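Local coordinates for Myo-inositol phosphohydrolase (Mitsuokella multacida, PDB 4WU3), which probably removes phosphates from myo-inositol hexakisphosphate (phytate) as a protein-tyrosine-phosphatase-like enzyme, and here holds inositol-(1,3,4,5)-tetrakisphosphate, at residues A[52-57]-A[94-99]; A[216-221]-A[330-335]; A[343-348]-A[433-438]; A[604-609]-A[620-625]. The protein carries 2 engineered substitutions. All coordinates share one frame; numbering follows the deposited sequence.

Contact 1. Residues A[52-57]-A[94-99]; sequences IDRADV and SSCFSE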
# COMPACT_ATOMS: atom_id res chain seq x y z
N ILE A 52 24.44 13.98 -1.60
CA ILE A 52 25.51 13.00 -1.67
C ILE A 52 25.00 11.62 -1.22
O ILE A 52 24.43 11.48 -0.14
CB ILE A 52 26.69 13.46 -0.79
CG1 ILE A 52 27.32 14.73 -1.38
CG2 ILE A 52 27.74 12.37 -0.66
CD1 ILE A 52 28.33 15.42 -0.48
N ASP A 53 25.18 10.62 -2.08
CA ASP A 53 24.82 9.25 -1.76
C ASP A 53 26.00 8.56 -1.08
O ASP A 53 25.86 7.98 0.01
CB ASP A 53 24.46 8.47 -3.03
CG ASP A 53 23.17 8.92 -3.69
OD1 ASP A 53 22.29 9.48 -3.01
OD2 ASP A 53 23.03 8.69 -4.91
N ARG A 54 27.15 8.60 -1.75
CA ARG A 54 28.38 7.98 -1.26
C ARG A 54 29.59 8.88 -1.50
O ARG A 54 29.93 9.20 -2.64
CB ARG A 54 28.64 6.64 -1.97
CG ARG A 54 27.49 5.64 -1.90
CD ARG A 54 27.19 5.22 -0.48
NE ARG A 54 28.28 4.43 0.07
CZ ARG A 54 28.32 3.98 1.31
NH1 ARG A 54 27.34 4.22 2.15
NH2 ARG A 54 29.36 3.26 1.70
N ALA A 55 30.23 9.28 -0.41
CA ALA A 55 31.51 9.97 -0.48
C ALA A 55 32.50 8.98 -1.07
O ALA A 55 32.36 7.78 -0.86
CB ALA A 55 31.96 10.41 0.91
N ASP A 56 33.49 9.48 -1.80
CA ASP A 56 34.42 8.60 -2.51
C ASP A 56 35.53 8.09 -1.60
O ASP A 56 36.48 8.81 -1.30
CB ASP A 56 35.03 9.32 -3.70
CG ASP A 56 35.48 8.36 -4.77
OD1 ASP A 56 35.18 7.15 -4.64
OD2 ASP A 56 36.14 8.80 -5.73
N VAL A 57 35.41 6.83 -1.20
CA VAL A 57 36.30 6.25 -0.20
C VAL A 57 36.72 4.86 -0.65
O VAL A 57 35.91 4.11 -1.17
CB VAL A 57 35.58 6.12 1.15
CG1 VAL A 57 36.51 5.55 2.19
CG2 VAL A 57 35.05 7.47 1.60
N SER A 94 24.85 -4.87 -2.60
CA SER A 94 25.26 -3.79 -1.71
C SER A 94 24.37 -2.60 -1.88
O SER A 94 23.48 -2.59 -2.73
CB SER A 94 26.69 -3.34 -2.01
OG SER A 94 26.75 -2.72 -3.29
N SER A 95 24.64 -1.59 -1.07
CA SER A 95 24.15 -0.24 -1.27
C SER A 95 24.73 0.35 -2.54
O SER A 95 25.60 -0.25 -3.18
CB SER A 95 24.63 0.64 -0.12
OG SER A 95 26.03 0.92 -0.28
N CYS A 96 24.31 1.55 -2.87
CA CYS A 96 24.95 2.25 -3.95
C CYS A 96 26.40 2.48 -3.54
O CYS A 96 26.74 2.37 -2.36
CB CYS A 96 24.22 3.55 -4.27
SG CYS A 96 24.11 4.75 -2.94
N PHE A 97 27.24 2.78 -4.52
CA PHE A 97 28.68 2.86 -4.34
C PHE A 97 29.28 4.08 -5.04
O PHE A 97 28.83 4.50 -6.12
CB PHE A 97 29.37 1.57 -4.86
CG PHE A 97 28.81 1.06 -6.18
CD1 PHE A 97 29.10 1.71 -7.37
CD2 PHE A 97 28.02 -0.08 -6.22
CE1 PHE A 97 28.59 1.25 -8.57
CE2 PHE A 97 27.51 -0.55 -7.43
CZ PHE A 97 27.79 0.11 -8.60
N SER A 98 30.31 4.65 -4.41
CA SER A 98 31.17 5.63 -5.06
C SER A 98 32.07 4.90 -6.05
O SER A 98 32.07 3.66 -6.13
CB SER A 98 32.04 6.36 -4.03
OG SER A 98 33.14 5.55 -3.62
N GLU A 99 32.86 5.65 -6.80
CA GLU A 99 33.75 5.03 -7.78
C GLU A 99 34.81 4.14 -7.11
O GLU A 99 35.07 3.03 -7.55
CB GLU A 99 34.42 6.10 -8.62
CG GLU A 99 35.16 5.56 -9.82
CD GLU A 99 35.70 6.67 -10.70
OE1 GLU A 99 36.04 7.74 -10.16
OE2 GLU A 99 35.78 6.48 -11.93
O HOH W 1 37.50 7.83 -7.73

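Contact 2. Residues A[216-221]-A[330-335]; sequences RPDDPD and VNSWEP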
# COMPACT_ATOMS: atom_id res chain seq x y z
N ARG A 216 7.95 -3.36 -4.30
CA ARG A 216 8.35 -4.46 -5.17
C ARG A 216 8.45 -3.95 -6.59
O ARG A 216 7.82 -2.96 -6.94
CB ARG A 216 7.31 -5.58 -5.12
CG ARG A 216 5.88 -5.07 -5.31
CD ARG A 216 4.95 -6.16 -5.82
NE ARG A 216 5.35 -6.57 -7.16
CZ ARG A 216 4.69 -7.45 -7.90
NH1 ARG A 216 3.60 -8.05 -7.43
NH2 ARG A 216 5.13 -7.74 -9.12
N PRO A 217 9.21 -4.65 -7.43
CA PRO A 217 9.13 -4.38 -8.87
C PRO A 217 7.74 -4.73 -9.43
O PRO A 217 7.13 -5.71 -8.99
CB PRO A 217 10.16 -5.34 -9.45
CG PRO A 217 10.17 -6.48 -8.50
CD PRO A 217 9.97 -5.88 -7.15
N ASP A 218 7.22 -3.93 -10.35
CA ASP A 218 5.99 -4.28 -11.06
C ASP A 218 6.29 -5.38 -12.07
O ASP A 218 7.44 -5.55 -12.49
CB ASP A 218 5.40 -3.06 -11.78
CG ASP A 218 4.82 -2.05 -10.82
OD1 ASP A 218 4.37 -2.45 -9.73
OD2 ASP A 218 4.80 -0.84 -11.16
N ASP A 219 5.26 -6.11 -12.45
CA ASP A 219 5.40 -7.26 -13.35
C ASP A 219 6.24 -7.00 -14.62
O ASP A 219 7.08 -7.82 -14.98
CB ASP A 219 4.01 -7.79 -13.73
CG ASP A 219 3.27 -8.42 -12.56
OD1 ASP A 219 3.83 -8.51 -11.45
OD2 ASP A 219 2.10 -8.86 -12.75
N PRO A 220 5.99 -5.88 -15.33
CA PRO A 220 6.76 -5.67 -16.57
C PRO A 220 8.27 -5.55 -16.33
O PRO A 220 9.05 -5.92 -17.21
CB PRO A 220 6.19 -4.36 -17.12
CG PRO A 220 4.84 -4.23 -16.51
CD PRO A 220 4.91 -4.90 -15.17
N ASP A 221 8.65 -5.03 -15.16
CA ASP A 221 10.06 -4.94 -14.77
C ASP A 221 10.66 -6.29 -14.37
O ASP A 221 11.84 -6.56 -14.58
CB ASP A 221 10.22 -3.96 -13.61
CG ASP A 221 10.28 -2.51 -14.08
OD1 ASP A 221 10.84 -2.26 -15.16
OD2 ASP A 221 9.77 -1.63 -13.36
N VAL A 330 -2.40 -13.17 -9.50
CA VAL A 330 -1.46 -12.59 -8.54
C VAL A 330 -0.60 -11.52 -9.23
O VAL A 330 0.45 -11.13 -8.74
CB VAL A 330 -0.58 -13.67 -7.88
CG1 VAL A 330 -1.43 -14.62 -7.06
CG2 VAL A 330 0.17 -14.46 -8.92
N ASN A 331 -1.09 -11.03 -10.37
CA ASN A 331 -0.43 -9.97 -11.11
C ASN A 331 -0.45 -8.62 -10.40
O ASN A 331 -1.36 -8.33 -9.62
CB ASN A 331 -1.10 -9.80 -12.48
CG ASN A 331 -2.57 -9.49 -12.36
OD1 ASN A 331 -3.38 -10.37 -12.04
ND2 ASN A 331 -2.94 -8.24 -12.58
N SER A 332 0.56 -7.79 -10.66
CA SER A 332 0.48 -6.39 -10.28
C SER A 332 -0.46 -5.68 -11.26
O SER A 332 -0.68 -6.13 -12.37
CB SER A 332 1.85 -5.71 -10.28
OG SER A 332 2.43 -5.74 -11.57
N TRP A 333 -1.02 -4.57 -10.82
CA TRP A 333 -1.94 -3.83 -11.66
C TRP A 333 -1.19 -3.00 -12.69
O TRP A 333 -0.16 -2.38 -12.40
CB TRP A 333 -2.84 -2.93 -10.80
CG TRP A 333 -3.84 -2.13 -11.58
CD1 TRP A 333 -5.12 -2.49 -11.90
CD2 TRP A 333 -3.64 -0.82 -12.15
NE1 TRP A 333 -5.73 -1.49 -12.62
CE2 TRP A 333 -4.85 -0.46 -12.79
CE3 TRP A 333 -2.56 0.07 -12.19
CZ2 TRP A 333 -5.01 0.75 -13.46
CZ3 TRP A 333 -2.73 1.29 -12.85
CH2 TRP A 333 -3.94 1.61 -13.47
N GLU A 334 -1.74 -2.98 -13.90
CA GLU A 334 -1.22 -2.19 -15.00
C GLU A 334 -2.39 -1.49 -15.71
O GLU A 334 -3.48 -2.05 -15.79
CB GLU A 334 -0.47 -3.09 -15.98
CG GLU A 334 0.92 -3.53 -15.51
CD GLU A 334 1.97 -2.47 -15.74
OE1 GLU A 334 2.08 -1.97 -16.89
OE2 GLU A 334 2.71 -2.13 -14.79
N PRO A 335 -2.18 -0.25 -16.20
CA PRO A 335 -3.24 0.35 -16.99
C PRO A 335 -3.48 -0.41 -18.28
O PRO A 335 -2.55 -1.01 -18.83
CB PRO A 335 -2.72 1.77 -17.27
CG PRO A 335 -1.26 1.74 -16.99
CD PRO A 335 -1.05 0.67 -15.96
O HOH W 2 2.89 -10.35 -9.48

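Contact 3. Residues A[343-348]-A[433-438]; sequences RLDTKD and AVSWYG. With 4IP (inositol-(1,3,4,5)-tetrakisphosphate), chain F.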
# COMPACT_ATOMS: atom_id res chain seq x y z
N ARG A 343 -14.92 6.65 -31.09
CA ARG A 343 -15.03 8.06 -30.84
C ARG A 343 -15.38 8.77 -32.13
O ARG A 343 -14.82 8.46 -33.19
CB ARG A 343 -13.69 8.57 -30.34
CG ARG A 343 -13.57 10.08 -30.23
CD ARG A 343 -12.16 10.46 -29.81
NE ARG A 343 -12.10 11.81 -29.25
CZ ARG A 343 -10.99 12.38 -28.78
NH1 ARG A 343 -9.83 11.72 -28.81
NH2 ARG A 343 -11.02 13.61 -28.29
N LEU A 344 -16.30 9.72 -32.05
CA LEU A 344 -16.58 10.63 -33.14
C LEU A 344 -15.58 11.78 -33.12
O LEU A 344 -15.71 12.70 -32.32
CB LEU A 344 -18.00 11.18 -33.00
CG LEU A 344 -18.40 12.31 -33.94
CD1 LEU A 344 -18.27 11.87 -35.39
CD2 LEU A 344 -19.84 12.71 -33.62
N ASP A 345 -14.57 11.73 -33.99
CA ASP A 345 -13.53 12.76 -34.04
C ASP A 345 -14.09 14.05 -34.61
O ASP A 345 -13.85 15.13 -34.08
CB ASP A 345 -12.35 12.31 -34.91
CG ASP A 345 -11.51 11.23 -34.24
OD1 ASP A 345 -11.54 11.14 -33.00
OD2 ASP A 345 -10.80 10.49 -34.95
N THR A 346 -14.81 13.93 -35.72
CA THR A 346 -15.42 15.08 -36.34
C THR A 346 -16.58 14.66 -37.23
O THR A 346 -16.50 13.69 -38.01
CB THR A 346 -14.39 15.93 -37.12
OG1 THR A 346 -15.05 17.05 -37.73
CG2 THR A 346 -13.69 15.12 -38.18
N LYS A 347 -17.67 15.38 -37.09
CA LYS A 347 -18.89 15.11 -37.80
C LYS A 347 -18.77 15.59 -39.23
O LYS A 347 -18.11 16.58 -39.50
CB LYS A 347 -20.04 15.85 -37.14
CG LYS A 347 -21.29 15.02 -37.04
CD LYS A 347 -22.43 15.86 -36.51
CE LYS A 347 -23.70 15.60 -37.29
NZ LYS A 347 -24.84 16.33 -36.70
N ASP A 348 -19.42 14.88 -40.14
CA ASP A 348 -19.40 15.24 -41.55
C ASP A 348 -20.12 16.57 -41.75
O ASP A 348 -21.33 16.66 -41.56
CB ASP A 348 -20.10 14.15 -42.35
CG ASP A 348 -19.94 14.34 -43.84
OD1 ASP A 348 -19.31 15.33 -44.27
OD2 ASP A 348 -20.48 13.49 -44.59
N ALA A 433 -15.49 11.20 -39.42
CA ALA A 433 -14.19 10.75 -38.93
C ALA A 433 -14.37 10.10 -37.56
O ALA A 433 -14.95 10.69 -36.65
CB ALA A 433 -13.25 11.94 -38.81
N VAL A 434 -13.86 8.88 -37.41
CA VAL A 434 -13.96 8.14 -36.17
C VAL A 434 -12.60 7.55 -35.82
O VAL A 434 -11.73 7.44 -36.68
CB VAL A 434 -15.00 7.01 -36.26
CG1 VAL A 434 -16.37 7.56 -36.60
CG2 VAL A 434 -14.58 5.98 -37.29
N SER A 435 -12.44 7.18 -34.55
CA SER A 435 -11.23 6.52 -34.07
C SER A 435 -11.53 5.52 -32.97
O SER A 435 -12.53 5.62 -32.27
CB SER A 435 -10.19 7.55 -33.60
OG SER A 435 -10.70 8.37 -32.57
N TRP A 436 -10.68 4.52 -32.83
CA TRP A 436 -10.86 3.51 -31.79
C TRP A 436 -10.14 4.00 -30.55
O TRP A 436 -8.92 3.93 -30.46
CB TRP A 436 -10.33 2.17 -32.27
CG TRP A 436 -10.60 1.01 -31.34
CD1 TRP A 436 -9.67 0.20 -30.77
CD2 TRP A 436 -11.88 0.54 -30.89
NE1 TRP A 436 -10.28 -0.74 -29.99
CE2 TRP A 436 -11.63 -0.56 -30.04
CE3 TRP A 436 -13.20 0.94 -31.11
CZ2 TRP A 436 -12.66 -1.27 -29.42
CZ3 TRP A 436 -14.23 0.23 -30.50
CH2 TRP A 436 -13.95 -0.86 -29.66
N TYR A 437 -10.90 4.52 -29.61
CA TYR A 437 -10.36 5.28 -28.50
C TYR A 437 -10.11 4.42 -27.29
O TYR A 437 -11.04 3.80 -26.77
CB TYR A 437 -11.32 6.41 -28.10
CG TYR A 437 -10.77 7.31 -27.01
CD1 TYR A 437 -9.91 8.36 -27.32
CD2 TYR A 437 -11.09 7.10 -25.68
CE1 TYR A 437 -9.40 9.19 -26.33
CE2 TYR A 437 -10.58 7.91 -24.68
CZ TYR A 437 -9.73 8.95 -25.01
OH TYR A 437 -9.23 9.75 -24.02
N GLY A 438 -8.87 4.41 -26.84
CA GLY A 438 -8.52 3.82 -25.54
C GLY A 438 -8.08 4.91 -24.58
O GLY A 438 -7.91 6.05 -24.96
C1 4IP F . -3.85 16.53 -28.98
O1 4IP F . -3.54 17.04 -30.28
C2 4IP F . -5.26 15.95 -28.97
O2 4IP F . -6.18 16.94 -29.41
C3 4IP F . -5.67 15.51 -27.57
O3 4IP F . -7.01 15.01 -27.60
C4 4IP F . -5.57 16.66 -26.56
O4 4IP F . -5.88 16.16 -25.26
C5 4IP F . -4.16 17.24 -26.57
O5 4IP F . -4.08 18.35 -25.68
C6 4IP F . -3.75 17.68 -27.98
O6 4IP F . -2.41 18.18 -27.97
P1 4IP F . -3.00 16.11 -31.47
O1P 4IP F . -1.60 15.76 -31.07
O2P 4IP F . -3.11 17.02 -32.67
O3P 4IP F . -3.97 14.96 -31.52
P3 4IP F . -7.33 13.52 -27.08
O4P 4IP F . -6.52 13.40 -25.80
O5P 4IP F . -6.87 12.63 -28.21
O6P 4IP F . -8.82 13.51 -26.84
P4 4IP F . -6.97 16.86 -24.30
O7P 4IP F . -8.19 17.06 -25.17
O8P 4IP F . -7.16 15.84 -23.20
O9P 4IP F . -6.29 18.15 -23.87
P5 4IP F . -2.73 18.59 -24.82
OPF 4IP F . -2.13 17.21 -24.62
OPG 4IP F . -3.25 19.24 -23.55
OPH 4IP F . -1.89 19.49 -25.69
O HOH W 3 -8.89 9.56 -30.77

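Contact 4. Residues A[604-609]-A[620-625]; sequences EKFYQY and TSWSQW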
# COMPACT_ATOMS: atom_id res chain seq x y z
N GLU A 604 14.04 21.91 -28.81
CA GLU A 604 15.31 22.63 -28.82
C GLU A 604 16.43 21.78 -29.37
O GLU A 604 17.26 22.26 -30.15
CB GLU A 604 15.71 23.05 -27.42
CG GLU A 604 14.95 24.23 -26.88
CD GLU A 604 15.49 24.71 -25.55
OE1 GLU A 604 16.20 23.94 -24.87
OE2 GLU A 604 15.21 25.87 -25.19
N LYS A 605 16.49 20.52 -28.94
CA LYS A 605 17.50 19.62 -29.47
C LYS A 605 17.36 19.56 -30.98
O LYS A 605 18.33 19.72 -31.72
CB LYS A 605 17.40 18.24 -28.83
CG LYS A 605 18.01 18.20 -27.44
CD LYS A 605 18.33 16.79 -26.97
CE LYS A 605 19.17 16.83 -25.70
NZ LYS A 605 19.48 15.48 -25.16
N PHE A 606 16.13 19.36 -31.45
CA PHE A 606 15.93 19.22 -32.88
C PHE A 606 16.37 20.47 -33.63
O PHE A 606 16.87 20.39 -34.73
CB PHE A 606 14.48 18.88 -33.21
CG PHE A 606 14.26 18.62 -34.65
CD1 PHE A 606 14.48 17.36 -35.18
CD2 PHE A 606 13.87 19.64 -35.50
CE1 PHE A 606 14.29 17.12 -36.51
CE2 PHE A 606 13.68 19.41 -36.85
CZ PHE A 606 13.89 18.15 -37.35
N TYR A 607 16.17 21.64 -33.03
CA TYR A 607 16.67 22.88 -33.61
C TYR A 607 18.18 22.81 -33.80
O TYR A 607 18.70 23.16 -34.87
CB TYR A 607 16.30 24.07 -32.74
CG TYR A 607 16.78 25.38 -33.30
CD1 TYR A 607 16.02 26.07 -34.24
CD2 TYR A 607 17.99 25.93 -32.91
CE1 TYR A 607 16.46 27.27 -34.77
CE2 TYR A 607 18.44 27.13 -33.43
CZ TYR A 607 17.67 27.80 -34.36
OH TYR A 607 18.11 28.99 -34.88
N GLN A 608 18.88 22.33 -32.77
CA GLN A 608 20.33 22.17 -32.86
C GLN A 608 20.71 21.20 -33.97
O GLN A 608 21.68 21.42 -34.71
CB GLN A 608 20.93 21.68 -31.53
CG GLN A 608 22.44 21.46 -31.63
CD GLN A 608 23.09 21.00 -30.34
OE1 GLN A 608 22.43 20.85 -29.32
NE2 GLN A 608 24.40 20.76 -30.40
N TYR A 609 19.97 20.10 -34.06
CA TYR A 609 20.23 19.10 -35.07
C TYR A 609 20.18 19.73 -36.46
O TYR A 609 21.01 19.44 -37.32
CB TYR A 609 19.22 17.96 -34.96
CG TYR A 609 19.14 17.09 -36.19
CD1 TYR A 609 20.13 16.16 -36.48
CD2 TYR A 609 18.06 17.19 -37.07
CE1 TYR A 609 20.06 15.36 -37.61
CE2 TYR A 609 17.99 16.39 -38.20
CZ TYR A 609 19.00 15.49 -38.46
OH TYR A 609 18.95 14.68 -39.57
N THR A 620 23.26 12.84 -42.19
CA THR A 620 23.22 12.21 -40.87
C THR A 620 21.81 12.25 -40.28
O THR A 620 21.20 13.31 -40.19
CB THR A 620 24.16 12.92 -39.89
OG1 THR A 620 25.47 13.01 -40.46
CG2 THR A 620 24.22 12.14 -38.58
N SER A 621 21.31 11.10 -39.86
CA SER A 621 19.94 11.02 -39.38
C SER A 621 19.80 11.57 -37.96
O SER A 621 20.79 11.71 -37.24
CB SER A 621 19.44 9.58 -39.42
OG SER A 621 20.07 8.81 -38.41
N TRP A 622 18.56 11.86 -37.58
CA TRP A 622 18.23 12.33 -36.24
C TRP A 622 18.58 11.29 -35.18
O TRP A 622 19.12 11.63 -34.13
CB TRP A 622 16.74 12.67 -36.19
CG TRP A 622 16.12 12.89 -34.84
CD1 TRP A 622 15.16 12.12 -34.26
CD2 TRP A 622 16.34 13.98 -33.93
NE1 TRP A 622 14.79 12.63 -33.05
CE2 TRP A 622 15.50 13.78 -32.82
CE3 TRP A 622 17.18 15.10 -33.94
CZ2 TRP A 622 15.47 14.64 -31.73
CZ3 TRP A 622 17.16 15.95 -32.86
CH2 TRP A 622 16.30 15.73 -31.77
N SER A 623 18.29 10.03 -35.47
CA SER A 623 18.60 8.94 -34.54
C SER A 623 20.11 8.80 -34.33
O SER A 623 20.57 8.69 -33.20
CB SER A 623 18.01 7.63 -35.05
OG SER A 623 16.61 7.63 -34.86
N GLN A 624 20.88 8.80 -35.42
CA GLN A 624 22.34 8.72 -35.33
C GLN A 624 22.90 9.93 -34.57
O GLN A 624 23.76 9.79 -33.71
CB GLN A 624 22.96 8.61 -36.73
CG GLN A 624 22.64 7.32 -37.47
CD GLN A 624 22.98 7.38 -38.95
OE1 GLN A 624 23.35 8.44 -39.47
NE2 GLN A 624 22.84 6.25 -39.65
N TRP A 625 22.39 11.12 -34.88
CA TRP A 625 22.82 12.34 -34.20
C TRP A 625 22.57 12.25 -32.70
O TRP A 625 23.45 12.55 -31.90
CB TRP A 625 22.10 13.55 -34.79
CG TRP A 625 22.60 14.88 -34.27
CD1 TRP A 625 23.71 15.56 -34.69
CD2 TRP A 625 22.00 15.69 -33.24
NE1 TRP A 625 23.83 16.75 -33.99
CE2 TRP A 625 22.80 16.85 -33.09
CE3 TRP A 625 20.87 15.55 -32.43
CZ2 TRP A 625 22.52 17.85 -32.16
CZ3 TRP A 625 20.58 16.55 -31.50
CH2 TRP A 625 21.40 17.68 -31.38

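Contact 1. Residues A[52-57]-A[94-99]
Arg54 lies along the chain of Cys96 to Ser98 and makes most of the apolar contact. Its CG sits 3.6 Å from Cys96 SG, and its CB packs on the CB of Ser98. The sulfur also touches the CB of Asp53, 3.7 Å from SG, and so fits against two consecutive side chains. Beyond CG the Arg54 chain bends twice (chi2 -62°, chi3 -69°). This folds CD and NE back over the carbonyl oxygen of Cys96 and brings Ser95 OG over one face of the guanidinium, 4.1 Å from CZ. A classic beta bulge closes strand 49-54, with Asp53 and Arg54 set together opposite Ala133. The contact joins the end of this strand, in an antiparallel sheet, to the loop between strand 91-94 and helix 99-108. The polar contacts gather at the helix start. Ser98 is the N-cap residue, and its OG donates to Asp56 OD1 at 2.8 Å, on the anti side of the carboxylate. Asp56 OD1 also accepts from Lys100 N. Asp56 OD2 and Glu99 OE1 are like charges 4.6 Å apart, with a water within hydrogen-bonding distance of both. Charge pairs reach outward, Arg54 to Glu101 and Glu99 to Arg193. An alanine in place of Arg54 would probably cost Glu101 this charge partner and open a gap on one side of the Cys96 sulfur.

Contact 2. Residues A[216-221]-A[330-335]
Asp219 and Ser332 exchange two hydrogen bonds where the first turn of helix 219-230 meets the loop after helix 321-327. Helix 219-230 belongs to the first PTP-like phytase unit of the chain. Asp219 N donates to Ser332 OG in a nearly straight bond of 3.0 Å (169°). In return Ser332 N donates to Asp219 OD2 at 2.8 Å, reaching the oxygen from above the carboxylate plane. The serine hydroxyl, from outside the helix, thus takes up a backbone N-H of its first turn. It stands between its own backbone N and carbonyl carbon (chi1 61°), which turns it toward the helix start. The next shell fixes Asp219. Arg216 NH2 forms a salt bridge with Asp219 OD1 at 2.8 Å, and Ser332 CB lies over one face of that guanidinium. A water bridges the two segments, donating to Asp219 OD1 and Val330 O and accepting from Arg216 NH1. Glu299 and Phe303 of helix 291-313 touch the Arg216 side chain, while Tyr321 and Ala325 pack on Asp219. The second subunit comes close here too, with its Ile285 on Trp333. Arg216 itself is held side-on, with NE and NH2 both donating to Pro217 O, 2.7 Å from NE.

Contact 3. Residues A[343-348]-A[433-438]
Arg343 and Ser435 form an antiparallel hydrogen-bonded pair, Leu344 and Val434 a non-hydrogen-bonded one, and a classic beta bulge then sets Asp345 and Thr346 both against Ala433. Ala433 O takes a bond from Asp345 N at 2.9 Å and a weak one from Thr346 N. The bulge turns Asp345 toward Ser435, whose OG donates to Asp345 OD1 at 2.9 Å on the syn side. Asp345 is held further by Arg422 and Gln541. Arg343 runs extended, with CG anti to N (chi1 171°), and passes Tyr437 with its guanidinium 81° from the ring plane. Its end meets the ligand edge-on: NH2 donates to 4IP O6P at 2.6 Å and NH1 to O5P at 3.2 Å. A water joins Arg343 NH1 to Ser435 OG. A leucine at Arg343 would probably leave the P3 phosphate without this positive partner and the water without its N-H donor. Gln541, Ala544 and Arg546 also bind the inositol phosphate, together with Lys477 and Lys592. The bulged strand pair therefore borders the phosphate pocket of a PTP-like phytase domain, lending it one of several basic side chains.

Contact 4. Residues A[604-609]-A[620-625]
Tyr609 and Trp622 lie at the centre of an aromatic cluster that Phe606 and Trp625 complete. The edge of Trp622 points at the face of Tyr609 in an offset edge-to-face pair. Trp622 CA adds a CH-pi contact over the same tyrosine ring. Phe606 turns its edge to the face of Trp622, with Phe606 CD1 3.7 Å from Trp622 CE3 and the planes at 61°. Tyr609 directs an edge at the five-membered ring of Trp625, where Tyr609 CD1 comes 3.6 Å from Trp625 CG. Tyr609 CB sits almost straight above the six-membered ring of Trp625, 3.8 Å from the centroid, a second CH-pi contact. Gln608 CG borders the edge of Trp625, while Glu612 receives both Gln608 NE2 and Trp625 NE1. At the polar edge Tyr609 OH, carried outward with CG anti to N (chi1 162°), donates to Thr620 O at 2.7 Å, in the carbonyl plane. Ser621 and Gln624 form a capping box of the second helix: Gln624 N donates to Ser621 OG at 3.1 Å, and the return bond is weak. The short helix 622-626 packs on helix 593-613, with Ile520 of helix 517-529 on Phe606 and Trp622 and Met553 of helix 545-558 on Phe606.

In the fold
The four contacts follow one another along the chain and none touches another. Contacts 1 and 2 belong to the first PTP-like half, contacts 3 and 4 to the second. Contact 3 alone reaches a bound inositol phosphate directly. In contact 1 the side chain of Ser95 is about 13 Å from a bound inositol tetrakisphosphate, as is that of Arg216 in contact 2. Contacts 1 and 3 lie on opposite sides of the chain's centre, their centres about 53 Å apart. Contact 2 is nearest to contact 3, about 9 Å between nearest atoms, and its segment 330-335 leads into the second half. Contact 4 stays about 25 Å from contact 3 at its nearest atoms.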